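Local atomic coordinates of interferon alpha/beta receptor 1 (Mus musculus, PDB entry 3WCY), a protein that pairs with IFNAR2 to form the cell-surface receptor for type I interferons, whose binding activates JAK-STAT signalling. Residues I141-K146 / T170-E175; P105-E110 / T191-S196; I116-S121 / E161-L166; L166-T171 / T198-M203. All coordinates share one frame; numbering follows the deposited sequence.

Contact 1 of 4, residues I141-K146 / T170-E175; sequences IRIWQK and TTYCLE
The indole of Trp144 leans over the backbone of Cys173, whose O lies 3.4 Å above the ring plane, displaced toward the rim. A first torsion of 65° sets CG of Trp144 between its backbone N and carbonyl carbon and so folds the ring back over the partner strand. There the pyrrole side of the ring reaches Cys173 CB, 3.6 Å from NE1 of Trp144, while the sulfur stands obliquely to it. On the same face of the sheet, Arg142 and Glu175 run side by side with guanidinium and carboxylate planes 42° apart; Arg142 NH1 to Glu175 OE1 is a long salt bridge of 3.8 Å. The other face of the sheet is apolar: Ile143 and Leu174 point the same way, with Ile143 CB 3.6 Å from Leu174 CD1. Backbone bonds fix this antiparallel register, among them Arg142 N to Glu175 O at 2.9 Å and Cys173 N to Trp144 O at 2.7 Å. The pair lies at the centre of a four-stranded fibronectin type III sheet: 141-145 bonds outward to strand 152-156, 171-175 to strand 193-196, and Ile141, Tyr172 and Leu174 pack against strand 116-121 of the opposing sheet.

Contact 2 of 4, residues P105-E110 / T191-S196; sequences PEVRLE and TVQCIS
This is edge-to-edge packing between the two sheets of the second fibronectin type III domain, in which Val107 and Leu109 of one edge strand meet Gln193 and Ile195 of the other. The short strands 106-110 and 193-196 run nearly parallel, 12° apart, but their axes stay 7.7 Å from each other at closest approach. That is too wide for backbone pairing, and side chains do the joining. Gln193 sends an extended side chain across the gap and gives NE2 to Val107 O, a hydrogen bond of 2.8 Å. The acceptor lies almost in the amide plane of Gln193, whereas the donor is tilted 34° from the carbonyl plane of Val107. Gln193 and Val107 slide past one another in opposite directions, which also brings Val107 CG1 within 3.6 Å of Gln193 NE2. Next along the strands, Leu109 CD1 fits against both partners, 3.6 Å from Gln193 CB and 3.8 Å from Ile195 CG2. Ile195 carries CG1 anti to its own backbone N (chi1 -173°), and the outstretched CD1 arrives 3.7 Å from Leu109 C, alongside the backbone leading to Glu110. Arg108 and Glu106 turn away from the gap and form a salt bridge with each other, Arg108 NH2 to Glu106 OE1, whose hydrogen bond is weak. Strand 106-110 is bonded to strand 116-121, and Leu109 also packs on Leu174. Strand 193-196 is bonded through Gln193 and Ile195 to strand 171-179, to which the Cys194-Cys173 disulfide ties it as well.

Contact 3 of 4, residues I116-S121 / E161-L166; sequences ILVHIS and EKIPEL
Ile116 holds CG1 opposite its carbonyl carbon (chi1 -78°), and Leu166 holds CG in the equivalent place; the two side chains cross at about a right angle, with 3.7 Å between Ile116 CD1 and Leu166 CD1. Leu166 CD1 also comes to 3.6 Å from Ile116 N, so one methyl group covers the start of the strand as well as its first side chain. For Val118 a first torsion of 177° puts CG1 anti to the backbone N and leaves Val118 CG2 beside Ile163 CD1, 3.7 Å away. Two closed pairs of backbone hydrogen bonds hold Ile116 opposite Ile163 and Val118 opposite Glu161. Ile116 N reaches Ile163 O at 3.0 Å, and Ile163 N returns to Ile116 O at 2.7 Å. In the second pair, Val118 N binds Glu161 O at 3.2 Å from well above the carbonyl plane, 48° out of it, and Glu161 N binds Val118 O at 3.1 Å. Between these hydrogen-bonded pairs, Leu117 and Lys162 form a non-hydrogen-bonded pair on the other face, where Leu117 CG and Lys162 CG come to 4.3 Å. The carboxylate of Glu161 leads away to Ser156. On the Ile116, Val118 and Ile163 side the sheet faces Tyr172, Leu174 and Val176 of strand 171-179. The antiparallel pair is thus the B-E part of the three-stranded A-B-E sheet of a fibronectin type III sandwich, with Ile116, Val118 and Ile163 turned to the interior.

Contact 4 of 4, residues L166-T171 / T198-M203; sequences LLPETT and TVANKM
Pro168 and Glu169 supply the van der Waals contact, resting against the strand-free run Thr198-Ala200. The pyrrolidine ring meets that run with its CB and CG side: Pro168 CB lies against Thr198 O, 3.2 Å away, and Pro168 CG is 4.2 Å from Ala200 CB. Glu169 crosses Val199 obliquely. Its CG, set opposite the carbonyl carbon (chi1 -72°), starts an extended chain that passes Val199 CG2, 3.7 Å from Glu169 CG. The valine methyls lie against both this aliphatic stem and the carboxylate, Val199 CG2 coming nearest to Glu169 OE2 at 3.3 Å, in a loose surface contact that buries 201 Å² in all.

As for polar interactions, the two segments form no hydrogen bond with each other. Polar links come from the neighbouring Thr197, through its backbone bond with Thr170 and its hydroxyl, whose one proton can serve either Leu167 O or Thr170 O. Thr198 packs on Phe292, in the third fibronectin type III domain, and its segment leads toward that domain.

The geometry of 166-171 identifies the loop. Glu169 takes a left-handed backbone conformation (phi 44°, psi 42°), and Tyr172 OH bonds the backbone N of Leu167, five residues earlier. Together with the sequence Leu-x-Pro-x-Thr-x-Tyr, this is the tyrosine corner characteristic of the E-F connection in fibronectin type III domains.

From the N terminus, 105-110 begins contact 2, the widest loop, which shuts only at 191-196 and encloses contacts 1 and 3 entirely. Strand 116-121 follows and is met by 161-166 in contact 3; strand 138-145 starts inside that loop and finds its partner beyond it at 170-175, so contacts 1 and 3 cross. Contact 4 opens at Leu166, where contact 3 ends, overlaps contact 1 at Thr170 and Thr171, and runs past the end of contact 2, which it therefore crosses. Contacts 3 and 1 each pair two neighbouring strands of one sheet of the sandwich, contact 2 joins the two sheets at their edges, and contact 4 sets the E-F loop against the chain leaving for the third domain.

Contact 1 of 4, residues I141-K146 / T170-E175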
loop_
_atom_site.group_PDB
_atom_site.type_symbol
_atom_site.label_atom_id
_atom_site.label_comp_id
_atom_site.label_asym_id
_atom_site.label_seq_id
_atom_site.Cartn_x
_atom_site.Cartn_y
_atom_site.Cartn_z
ATOM N N ILE A 141 -3.477 16.392 3.115
ATOM C CA ILE A 141 -3.870 17.585 2.366
ATOM C C ILE A 141 -4.906 18.387 3.140
ATOM O O ILE A 141 -5.846 17.812 3.695
ATOM C CB ILE A 141 -4.399 17.269 0.928
ATOM C CG1 ILE A 141 -3.944 15.897 0.335
ATOM C CG2 ILE A 141 -4.220 18.450 -0.026
ATOM C CD1 ILE A 141 -2.486 15.749 -0.091
ATOM N N ARG A 142 -4.748 19.726 3.130
ATOM C CA ARG A 142 -5.655 20.693 3.742
ATOM C C ARG A 142 -6.194 21.608 2.646
ATOM O O ARG A 142 -5.417 22.230 1.923
ATOM C CB ARG A 142 -4.937 21.519 4.810
ATOM C CG ARG A 142 -4.888 20.877 6.185
ATOM C CD ARG A 142 -4.273 21.856 7.165
ATOM N NE ARG A 142 -4.072 21.281 8.493
ATOM C CZ ARG A 142 -3.227 21.766 9.398
ATOM N NH1 ARG A 142 -2.486 22.835 9.121
ATOM N NH2 ARG A 142 -3.106 21.180 10.584
ATOM N N ILE A 143 -7.525 21.666 2.513
ATOM C CA ILE A 143 -8.230 22.485 1.525
ATOM C C ILE A 143 -9.323 23.342 2.195
ATOM O O ILE A 143 -10.003 22.892 3.120
ATOM C CB ILE A 143 -8.746 21.623 0.321
ATOM C CG1 ILE A 143 -9.212 22.490 -0.876
ATOM C CG2 ILE A 143 -9.790 20.570 0.739
ATOM C CD1 ILE A 143 -9.430 21.752 -2.235
ATOM N N TRP A 144 -9.457 24.586 1.726
ATOM C CA TRP A 144 -10.447 25.567 2.176
ATOM C C TRP A 144 -10.613 26.609 1.074
ATOM O O TRP A 144 -9.717 26.739 0.242
ATOM C CB TRP A 144 -9.975 26.260 3.471
ATOM C CG TRP A 144 -8.734 27.091 3.305
ATOM C CD1 TRP A 144 -8.671 28.416 2.988
ATOM C CD2 TRP A 144 -7.380 26.630 3.379
ATOM N NE1 TRP A 144 -7.360 28.809 2.857
ATOM C CE2 TRP A 144 -6.545 27.740 3.122
ATOM C CE3 TRP A 144 -6.786 25.384 3.647
ATOM C CZ2 TRP A 144 -5.149 27.646 3.142
ATOM C CZ3 TRP A 144 -5.402 25.297 3.676
ATOM C CH2 TRP A 144 -4.599 26.413 3.409
ATOM N N GLN A 145 -11.717 27.377 1.087
ATOM C CA GLN A 145 -11.893 28.452 0.115
ATOM C C GLN A 145 -10.880 29.476 0.633
ATOM O O GLN A 145 -10.388 29.329 1.755
ATOM C CB GLN A 145 -13.372 28.718 -0.239
ATOM C CG GLN A 145 -14.311 28.927 0.945
ATOM C CD GLN A 145 -15.616 29.561 0.538
ATOM O OE1 GLN A 145 -16.378 29.023 -0.280
ATOM N NE2 GLN A 145 -15.921 30.709 1.130
ATOM N N LYS A 146 -10.535 30.479 -0.214
ATOM C CA LYS A 146 -9.548 31.553 -0.011
ATOM C C LYS A 146 -9.775 32.354 1.275
ATOM O O LYS A 146 -8.813 32.597 2.008
ATOM C CB LYS A 146 -9.497 32.476 -1.238
ATOM C CG LYS A 146 -8.175 33.231 -1.360
ATOM C CD LYS A 146 -8.369 34.651 -1.885
ATOM C CE LYS A 146 -7.097 35.470 -1.876
ATOM N NZ LYS A 146 -6.622 35.786 -0.500
ATOM N N THR A 170 -15.137 28.537 -7.839
ATOM C CA THR A 170 -14.751 28.879 -6.481
ATOM C C THR A 170 -13.245 28.668 -6.355
ATOM O O THR A 170 -12.687 27.748 -6.950
ATOM C CB THR A 170 -15.478 28.004 -5.445
ATOM O OG1 THR A 170 -16.825 27.770 -5.875
ATOM C CG2 THR A 170 -15.496 28.689 -4.088
ATOM N N THR A 171 -12.593 29.530 -5.584
ATOM C CA THR A 171 -11.140 29.518 -5.458
ATOM C C THR A 171 -10.741 28.947 -4.094
ATOM O O THR A 171 -11.034 29.550 -3.062
ATOM C CB THR A 171 -10.507 30.878 -5.827
ATOM O OG1 THR A 171 -9.153 30.898 -5.369
ATOM C CG2 THR A 171 -11.271 32.079 -5.255
ATOM N N TYR A 172 -10.112 27.757 -4.099
ATOM C CA TYR A 172 -9.666 27.055 -2.892
ATOM C C TYR A 172 -8.147 27.109 -2.739
ATOM O O TYR A 172 -7.432 27.108 -3.741
ATOM C CB TYR A 172 -10.094 25.580 -2.915
ATOM C CG TYR A 172 -11.574 25.316 -3.079
ATOM C CD1 TYR A 172 -12.389 25.090 -1.972
ATOM C CD2 TYR A 172 -12.142 25.173 -4.345
ATOM C CE1 TYR A 172 -13.743 24.785 -2.118
ATOM C CE2 TYR A 172 -13.492 24.869 -4.505
ATOM C CZ TYR A 172 -14.291 24.679 -3.388
ATOM O OH TYR A 172 -15.622 24.370 -3.546
ATOM N N CYS A 173 -7.656 27.101 -1.484
ATOM C CA CYS A 173 -6.222 27.106 -1.190
ATOM C C CYS A 173 -5.798 25.796 -0.531
ATOM O O CYS A 173 -6.576 25.210 0.228
ATOM C CB CYS A 173 -5.820 28.331 -0.378
ATOM S SG CYS A 173 -6.190 29.908 -1.200
ATOM N N LEU A 174 -4.593 25.296 -0.898
ATOM C CA LEU A 174 -4.054 23.994 -0.489
ATOM C C LEU A 174 -2.755 24.026 0.318
ATOM O O LEU A 174 -1.944 24.942 0.173
ATOM C CB LEU A 174 -3.840 23.110 -1.737
ATOM C CG LEU A 174 -5.037 22.399 -2.400
ATOM C CD1 LEU A 174 -5.666 21.391 -1.507
ATOM C CD2 LEU A 174 -6.028 23.352 -3.066
ATOM N N GLU A 175 -2.551 22.967 1.130
ATOM C CA GLU A 175 -1.383 22.742 1.982
ATOM C C GLU A 175 -1.140 21.224 2.119
ATOM O O GLU A 175 -2.022 20.497 2.585
ATOM C CB GLU A 175 -1.590 23.397 3.358
ATOM C CG GLU A 175 -0.479 24.365 3.739
ATOM C CD GLU A 175 -0.521 24.953 5.141
ATOM O OE1 GLU A 175 -1.431 24.588 5.923
ATOM O OE2 GLU A 175 0.376 25.769 5.463
#

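Contact 2 of 4, residues P105-E110 / T191-S196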
loop_
_atom_site.group_PDB
_atom_site.type_symbol
_atom_site.label_atom_id
_atom_site.label_comp_id
_atom_site.label_asym_id
_atom_site.label_seq_id
_atom_site.Cartn_x
_atom_site.Cartn_y
_atom_site.Cartn_z
ATOM N N PRO A 105 6.914 18.647 0.637
ATOM C CA PRO A 105 6.804 18.034 -0.698
ATOM C C PRO A 105 6.438 19.048 -1.787
ATOM O O PRO A 105 5.697 19.994 -1.509
ATOM C CB PRO A 105 5.712 16.979 -0.512
ATOM C CG PRO A 105 4.867 17.487 0.579
ATOM C CD PRO A 105 5.733 18.342 1.469
ATOM N N GLU A 106 6.968 18.868 -3.010
ATOM C CA GLU A 106 6.653 19.762 -4.126
ATOM C C GLU A 106 5.204 19.491 -4.591
ATOM O O GLU A 106 4.822 18.333 -4.787
ATOM C CB GLU A 106 7.677 19.608 -5.268
ATOM C CG GLU A 106 7.633 20.729 -6.298
ATOM C CD GLU A 106 8.577 20.576 -7.478
ATOM O OE1 GLU A 106 9.533 21.380 -7.576
ATOM O OE2 GLU A 106 8.348 19.673 -8.317
ATOM N N VAL A 107 4.393 20.558 -4.722
ATOM C CA VAL A 107 2.983 20.425 -5.095
ATOM C C VAL A 107 2.550 21.327 -6.251
ATOM O O VAL A 107 2.806 22.526 -6.218
ATOM C CB VAL A 107 2.027 20.461 -3.857
ATOM C CG1 VAL A 107 2.510 21.435 -2.788
ATOM C CG2 VAL A 107 0.579 20.753 -4.244
ATOM N N ARG A 108 1.906 20.736 -7.275
ATOM C CA ARG A 108 1.369 21.467 -8.425
ATOM C C ARG A 108 -0.120 21.162 -8.521
ATOM O O ARG A 108 -0.511 19.993 -8.526
ATOM C CB ARG A 108 2.085 21.114 -9.754
ATOM C CG ARG A 108 3.622 21.173 -9.742
ATOM C CD ARG A 108 4.218 22.570 -9.634
ATOM N NE ARG A 108 5.657 22.503 -9.375
ATOM C CZ ARG A 108 6.470 23.554 -9.345
ATOM N NH1 ARG A 108 5.999 24.775 -9.570
ATOM N NH2 ARG A 108 7.763 23.392 -9.098
ATOM N N LEU A 109 -0.948 22.214 -8.586
ATOM C CA LEU A 109 -2.409 22.101 -8.652
ATOM C C LEU A 109 -2.949 22.139 -10.080
ATOM O O LEU A 109 -2.414 22.848 -10.936
ATOM C CB LEU A 109 -3.083 23.195 -7.802
ATOM C CG LEU A 109 -2.629 23.316 -6.348
ATOM C CD1 LEU A 109 -2.996 24.635 -5.790
ATOM C CD2 LEU A 109 -3.209 22.221 -5.500
ATOM N N GLU A 110 -4.020 21.376 -10.318
ATOM C CA GLU A 110 -4.726 21.267 -11.592
ATOM C C GLU A 110 -6.220 21.233 -11.243
ATOM O O GLU A 110 -6.613 20.449 -10.377
ATOM C CB GLU A 110 -4.290 19.977 -12.302
ATOM C CG GLU A 110 -4.575 19.953 -13.794
ATOM C CD GLU A 110 -4.792 18.589 -14.427
ATOM O OE1 GLU A 110 -4.434 17.562 -13.801
ATOM O OE2 GLU A 110 -5.316 18.549 -15.565
ATOM N N THR A 191 4.313 25.717 1.173
ATOM C CA THR A 191 3.845 27.099 1.026
ATOM C C THR A 191 2.441 27.002 0.437
ATOM O O THR A 191 2.217 26.177 -0.457
ATOM C CB THR A 191 4.800 27.919 0.131
ATOM O OG1 THR A 191 6.080 28.019 0.754
ATOM C CG2 THR A 191 4.291 29.313 -0.137
ATOM N N VAL A 192 1.485 27.770 0.989
ATOM C CA VAL A 192 0.098 27.748 0.516
ATOM C C VAL A 192 -0.009 28.034 -1.003
ATOM O O VAL A 192 0.735 28.858 -1.535
ATOM C CB VAL A 192 -0.875 28.577 1.405
ATOM C CG1 VAL A 192 -0.604 30.073 1.297
ATOM C CG2 VAL A 192 -2.333 28.272 1.083
ATOM N N GLN A 193 -0.852 27.250 -1.690
ATOM C CA GLN A 193 -1.100 27.354 -3.122
ATOM C C GLN A 193 -2.587 27.366 -3.378
ATOM O O GLN A 193 -3.300 26.474 -2.908
ATOM C CB GLN A 193 -0.442 26.205 -3.873
ATOM C CG GLN A 193 0.927 26.553 -4.391
ATOM C CD GLN A 193 1.501 25.380 -5.122
ATOM O OE1 GLN A 193 1.141 25.110 -6.273
ATOM N NE2 GLN A 193 2.390 24.644 -4.456
ATOM N N CYS A 194 -3.054 28.391 -4.109
ATOM C CA CYS A 194 -4.461 28.574 -4.433
ATOM C C CYS A 194 -4.730 28.333 -5.912
ATOM O O CYS A 194 -3.860 28.563 -6.755
ATOM C CB CYS A 194 -4.947 29.953 -3.990
ATOM S SG CYS A 194 -4.527 30.382 -2.276
ATOM N N ILE A 195 -5.942 27.859 -6.216
ATOM C CA ILE A 195 -6.430 27.561 -7.566
ATOM C C ILE A 195 -7.959 27.746 -7.618
ATOM O O ILE A 195 -8.640 27.564 -6.605
ATOM C CB ILE A 195 -5.975 26.143 -8.038
ATOM C CG1 ILE A 195 -6.338 25.873 -9.524
ATOM C CG2 ILE A 195 -6.488 25.037 -7.099
ATOM C CD1 ILE A 195 -5.588 24.772 -10.204
ATOM N N SER A 196 -8.492 28.112 -8.796
ATOM C CA SER A 196 -9.925 28.268 -8.981
ATOM C C SER A 196 -10.483 27.167 -9.886
ATOM O O SER A 196 -9.822 26.763 -10.848
ATOM C CB SER A 196 -10.253 29.650 -9.532
ATOM O OG SER A 196 -11.492 30.108 -9.013
#

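Contact 3 of 4, residues I116-S121 / E161-L166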
loop_
_atom_site.group_PDB
_atom_site.type_symbol
_atom_site.label_atom_id
_atom_site.label_comp_id
_atom_site.label_asym_id
_atom_site.label_seq_id
_atom_site.Cartn_x
_atom_site.Cartn_y
_atom_site.Cartn_z
ATOM N N ILE A 116 -10.251 19.129 -7.814
ATOM C CA ILE A 116 -8.878 19.640 -7.814
ATOM C C ILE A 116 -7.903 18.453 -7.689
ATOM O O ILE A 116 -8.045 17.610 -6.793
ATOM C CB ILE A 116 -8.633 20.775 -6.771
ATOM C CG1 ILE A 116 -9.189 22.118 -7.304
ATOM C CG2 ILE A 116 -7.134 20.915 -6.413
ATOM C CD1 ILE A 116 -9.559 23.142 -6.258
ATOM N N LEU A 117 -6.938 18.392 -8.625
ATOM C CA LEU A 117 -5.889 17.377 -8.681
ATOM C C LEU A 117 -4.636 17.938 -8.001
ATOM O O LEU A 117 -4.128 18.984 -8.414
ATOM C CB LEU A 117 -5.583 16.997 -10.142
ATOM C CG LEU A 117 -6.697 16.296 -10.917
ATOM C CD1 LEU A 117 -7.306 17.223 -11.946
ATOM C CD2 LEU A 117 -6.182 15.033 -11.582
ATOM N N VAL A 118 -4.174 17.270 -6.930
ATOM C CA VAL A 118 -2.980 17.661 -6.175
ATOM C C VAL A 118 -1.834 16.708 -6.538
ATOM O O VAL A 118 -1.824 15.550 -6.106
ATOM C CB VAL A 118 -3.232 17.748 -4.647
ATOM C CG1 VAL A 118 -1.952 18.091 -3.898
ATOM C CG2 VAL A 118 -4.317 18.767 -4.326
ATOM N N HIS A 119 -0.904 17.194 -7.377
ATOM C CA HIS A 119 0.253 16.438 -7.839
ATOM C C HIS A 119 1.384 16.620 -6.835
ATOM O O HIS A 119 2.014 17.682 -6.775
ATOM C CB HIS A 119 0.657 16.861 -9.259
ATOM C CG HIS A 119 -0.466 16.777 -10.250
ATOM N ND1 HIS A 119 -0.720 15.616 -10.954
ATOM C CD2 HIS A 119 -1.377 17.712 -10.609
ATOM C CE1 HIS A 119 -1.777 15.876 -11.707
ATOM N NE2 HIS A 119 -2.201 17.127 -11.542
ATOM N N ILE A 120 1.584 15.598 -5.990
ATOM C CA ILE A 120 2.603 15.609 -4.949
ATOM C C ILE A 120 3.888 14.953 -5.445
ATOM O O ILE A 120 3.870 13.829 -5.954
ATOM C CB ILE A 120 2.107 14.953 -3.624
ATOM C CG1 ILE A 120 0.687 15.392 -3.243
ATOM C CG2 ILE A 120 3.081 15.206 -2.474
ATOM C CD1 ILE A 120 -0.149 14.304 -2.665
ATOM N N SER A 121 5.001 15.662 -5.279
ATOM C CA SER A 121 6.337 15.163 -5.569
ATOM C C SER A 121 6.995 14.938 -4.189
ATOM O O SER A 121 6.904 15.826 -3.332
ATOM C CB SER A 121 7.122 16.170 -6.398
ATOM O OG SER A 121 8.028 15.504 -7.258
ATOM N N GLU A 161 -3.720 13.120 -5.786
ATOM C CA GLU A 161 -4.948 12.914 -5.030
ATOM C C GLU A 161 -6.007 13.879 -5.530
ATOM O O GLU A 161 -5.871 15.089 -5.354
ATOM C CB GLU A 161 -4.713 13.012 -3.506
ATOM C CG GLU A 161 -5.947 12.769 -2.638
ATOM C CD GLU A 161 -6.636 11.417 -2.742
ATOM O OE1 GLU A 161 -5.988 10.385 -2.454
ATOM O OE2 GLU A 161 -7.843 11.398 -3.076
ATOM N N LYS A 162 -7.032 13.343 -6.203
ATOM C CA LYS A 162 -8.126 14.147 -6.730
ATOM C C LYS A 162 -9.129 14.440 -5.613
ATOM O O LYS A 162 -9.710 13.509 -5.044
ATOM C CB LYS A 162 -8.792 13.456 -7.934
ATOM C CG LYS A 162 -9.826 14.324 -8.661
ATOM C CD LYS A 162 -10.351 13.673 -9.950
ATOM C CE LYS A 162 -11.457 12.657 -9.732
ATOM N NZ LYS A 162 -12.718 13.283 -9.243
ATOM N N ILE A 163 -9.293 15.741 -5.276
ATOM C CA ILE A 163 -10.234 16.203 -4.253
ATOM C C ILE A 163 -11.577 16.469 -4.948
ATOM O O ILE A 163 -11.661 17.392 -5.761
ATOM C CB ILE A 163 -9.697 17.411 -3.448
ATOM C CG1 ILE A 163 -8.361 17.054 -2.765
ATOM C CG2 ILE A 163 -10.737 17.878 -2.422
ATOM C CD1 ILE A 163 -7.473 18.226 -2.437
ATOM N N PRO A 164 -12.615 15.633 -4.693
ATOM C CA PRO A 164 -13.891 15.809 -5.402
ATOM C C PRO A 164 -14.940 16.538 -4.553
ATOM O O PRO A 164 -14.609 17.056 -3.480
ATOM C CB PRO A 164 -14.370 14.367 -5.565
ATOM C CG PRO A 164 -13.848 13.669 -4.324
ATOM C CD PRO A 164 -12.676 14.464 -3.790
ATOM N N GLU A 165 -16.207 16.565 -5.046
ATOM C CA GLU A 165 -17.370 17.226 -4.442
ATOM C C GLU A 165 -17.167 18.738 -4.185
ATOM O O GLU A 165 -17.687 19.279 -3.202
ATOM C CB GLU A 165 -17.800 16.469 -3.165
ATOM C CG GLU A 165 -19.238 15.980 -3.193
ATOM C CD GLU A 165 -19.732 15.401 -1.880
ATOM O OE1 GLU A 165 -19.954 16.182 -0.925
ATOM O OE2 GLU A 165 -19.913 14.164 -1.812
ATOM N N LEU A 166 -16.408 19.409 -5.076
ATOM C CA LEU A 166 -16.110 20.840 -4.979
ATOM C C LEU A 166 -17.093 21.699 -5.783
ATOM O O LEU A 166 -17.733 21.207 -6.719
ATOM C CB LEU A 166 -14.660 21.149 -5.404
ATOM C CG LEU A 166 -13.521 20.537 -4.589
ATOM C CD1 LEU A 166 -12.209 20.719 -5.301
ATOM C CD2 LEU A 166 -13.422 21.149 -3.204
#

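Contact 4 of 4, residues L166-T171 / T198-M203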
loop_
_atom_site.group_PDB
_atom_site.type_symbol
_atom_site.label_atom_id
_atom_site.label_comp_id
_atom_site.label_asym_id
_atom_site.label_seq_id
_atom_site.Cartn_x
_atom_site.Cartn_y
_atom_site.Cartn_z
ATOM N N LEU A 166 -16.408 19.409 -5.076
ATOM C CA LEU A 166 -16.110 20.840 -4.979
ATOM C C LEU A 166 -17.093 21.699 -5.783
ATOM O O LEU A 166 -17.733 21.207 -6.719
ATOM C CB LEU A 166 -14.660 21.149 -5.404
ATOM C CG LEU A 166 -13.521 20.537 -4.589
ATOM C CD1 LEU A 166 -12.209 20.719 -5.301
ATOM C CD2 LEU A 166 -13.422 21.149 -3.204
ATOM N N LEU A 167 -17.214 22.984 -5.410
ATOM C CA LEU A 167 -18.111 23.919 -6.083
ATOM C C LEU A 167 -17.403 24.622 -7.253
ATOM O O LEU A 167 -16.304 25.155 -7.064
ATOM C CB LEU A 167 -18.697 24.949 -5.096
ATOM C CG LEU A 167 -19.761 24.439 -4.115
ATOM C CD1 LEU A 167 -19.138 24.005 -2.784
ATOM C CD2 LEU A 167 -20.811 25.503 -3.858
ATOM N N PRO A 168 -18.016 24.642 -8.463
ATOM C CA PRO A 168 -17.388 25.331 -9.605
ATOM C C PRO A 168 -17.200 26.831 -9.375
ATOM O O PRO A 168 -17.840 27.408 -8.490
ATOM C CB PRO A 168 -18.365 25.065 -10.756
ATOM C CG PRO A 168 -19.149 23.874 -10.336
ATOM C CD PRO A 168 -19.304 24.038 -8.858
ATOM N N GLU A 169 -16.293 27.455 -10.157
ATOM C CA GLU A 169 -15.942 28.887 -10.107
ATOM C C GLU A 169 -15.779 29.370 -8.654
ATOM O O GLU A 169 -16.226 30.471 -8.330
ATOM C CB GLU A 169 -17.088 29.797 -10.589
ATOM C CG GLU A 169 -17.304 29.735 -12.095
ATOM C CD GLU A 169 -18.543 30.432 -12.630
ATOM O OE1 GLU A 169 -19.646 30.187 -12.090
ATOM O OE2 GLU A 169 -18.418 31.176 -13.629
ATOM N N THR A 170 -15.137 28.537 -7.839
ATOM C CA THR A 170 -14.751 28.879 -6.481
ATOM C C THR A 170 -13.245 28.668 -6.355
ATOM O O THR A 170 -12.687 27.748 -6.950
ATOM C CB THR A 170 -15.478 28.004 -5.445
ATOM O OG1 THR A 170 -16.825 27.770 -5.875
ATOM C CG2 THR A 170 -15.496 28.689 -4.088
ATOM N N THR A 171 -12.593 29.530 -5.584
ATOM C CA THR A 171 -11.140 29.518 -5.458
ATOM C C THR A 171 -10.741 28.947 -4.094
ATOM O O THR A 171 -11.034 29.550 -3.062
ATOM C CB THR A 171 -10.507 30.878 -5.827
ATOM O OG1 THR A 171 -9.153 30.898 -5.369
ATOM C CG2 THR A 171 -11.271 32.079 -5.255
ATOM N N THR A 198 -13.252 25.463 -12.640
ATOM C CA THR A 198 -13.886 25.907 -13.897
ATOM C C THR A 198 -15.420 25.769 -13.802
ATOM O O THR A 198 -15.904 25.129 -12.866
ATOM C CB THR A 198 -13.344 25.101 -15.096
ATOM O OG1 THR A 198 -13.532 23.705 -14.864
ATOM C CG2 THR A 198 -11.890 25.397 -15.410
ATOM N N VAL A 199 -16.183 26.344 -14.768
ATOM C CA VAL A 199 -17.655 26.234 -14.776
ATOM C C VAL A 199 -18.070 24.843 -15.244
ATOM O O VAL A 199 -17.553 24.361 -16.254
ATOM C CB VAL A 199 -18.416 27.333 -15.571
ATOM C CG1 VAL A 199 -19.797 27.577 -14.965
ATOM C CG2 VAL A 199 -17.630 28.637 -15.649
ATOM N N ALA A 200 -19.019 24.217 -14.511
ATOM C CA ALA A 200 -19.564 22.875 -14.754
ATOM C C ALA A 200 -19.734 22.537 -16.238
ATOM O O ALA A 200 -20.289 23.343 -16.991
ATOM C CB ALA A 200 -20.884 22.700 -14.012
ATOM N N ASN A 201 -19.207 21.365 -16.659
ATOM C CA ASN A 201 -19.257 20.881 -18.042
ATOM C C ASN A 201 -20.692 20.630 -18.504
ATOM O O ASN A 201 -21.556 20.308 -17.683
ATOM C CB ASN A 201 -18.429 19.585 -18.202
ATOM C CG ASN A 201 -16.945 19.752 -18.484
ATOM O OD1 ASN A 201 -16.400 20.861 -18.592
ATOM N ND2 ASN A 201 -16.251 18.631 -18.612
ATOM N N LYS A 202 -20.934 20.751 -19.828
ATOM C CA LYS A 202 -22.245 20.487 -20.433
ATOM C C LYS A 202 -22.599 18.986 -20.355
ATOM O O LYS A 202 -23.764 18.616 -20.522
ATOM C CB LYS A 202 -22.344 21.047 -21.872
ATOM C CG LYS A 202 -21.409 20.410 -22.901
ATOM C CD LYS A 202 -21.810 20.791 -24.324
ATOM C CE LYS A 202 -20.989 20.070 -25.367
ATOM N NZ LYS A 202 -21.430 20.407 -26.746
ATOM N N MET A 203 -21.584 18.139 -20.063
ATOM C CA MET A 203 -21.688 16.690 -19.894
ATOM C C MET A 203 -21.026 16.252 -18.571
ATOM O O MET A 203 -19.839 16.525 -18.377
ATOM C CB MET A 203 -21.116 15.926 -21.112
ATOM C CG MET A 203 -19.845 16.528 -21.709
ATOM S SD MET A 203 -19.569 15.990 -23.416
ATOM C CE MET A 203 -18.432 17.212 -23.955
#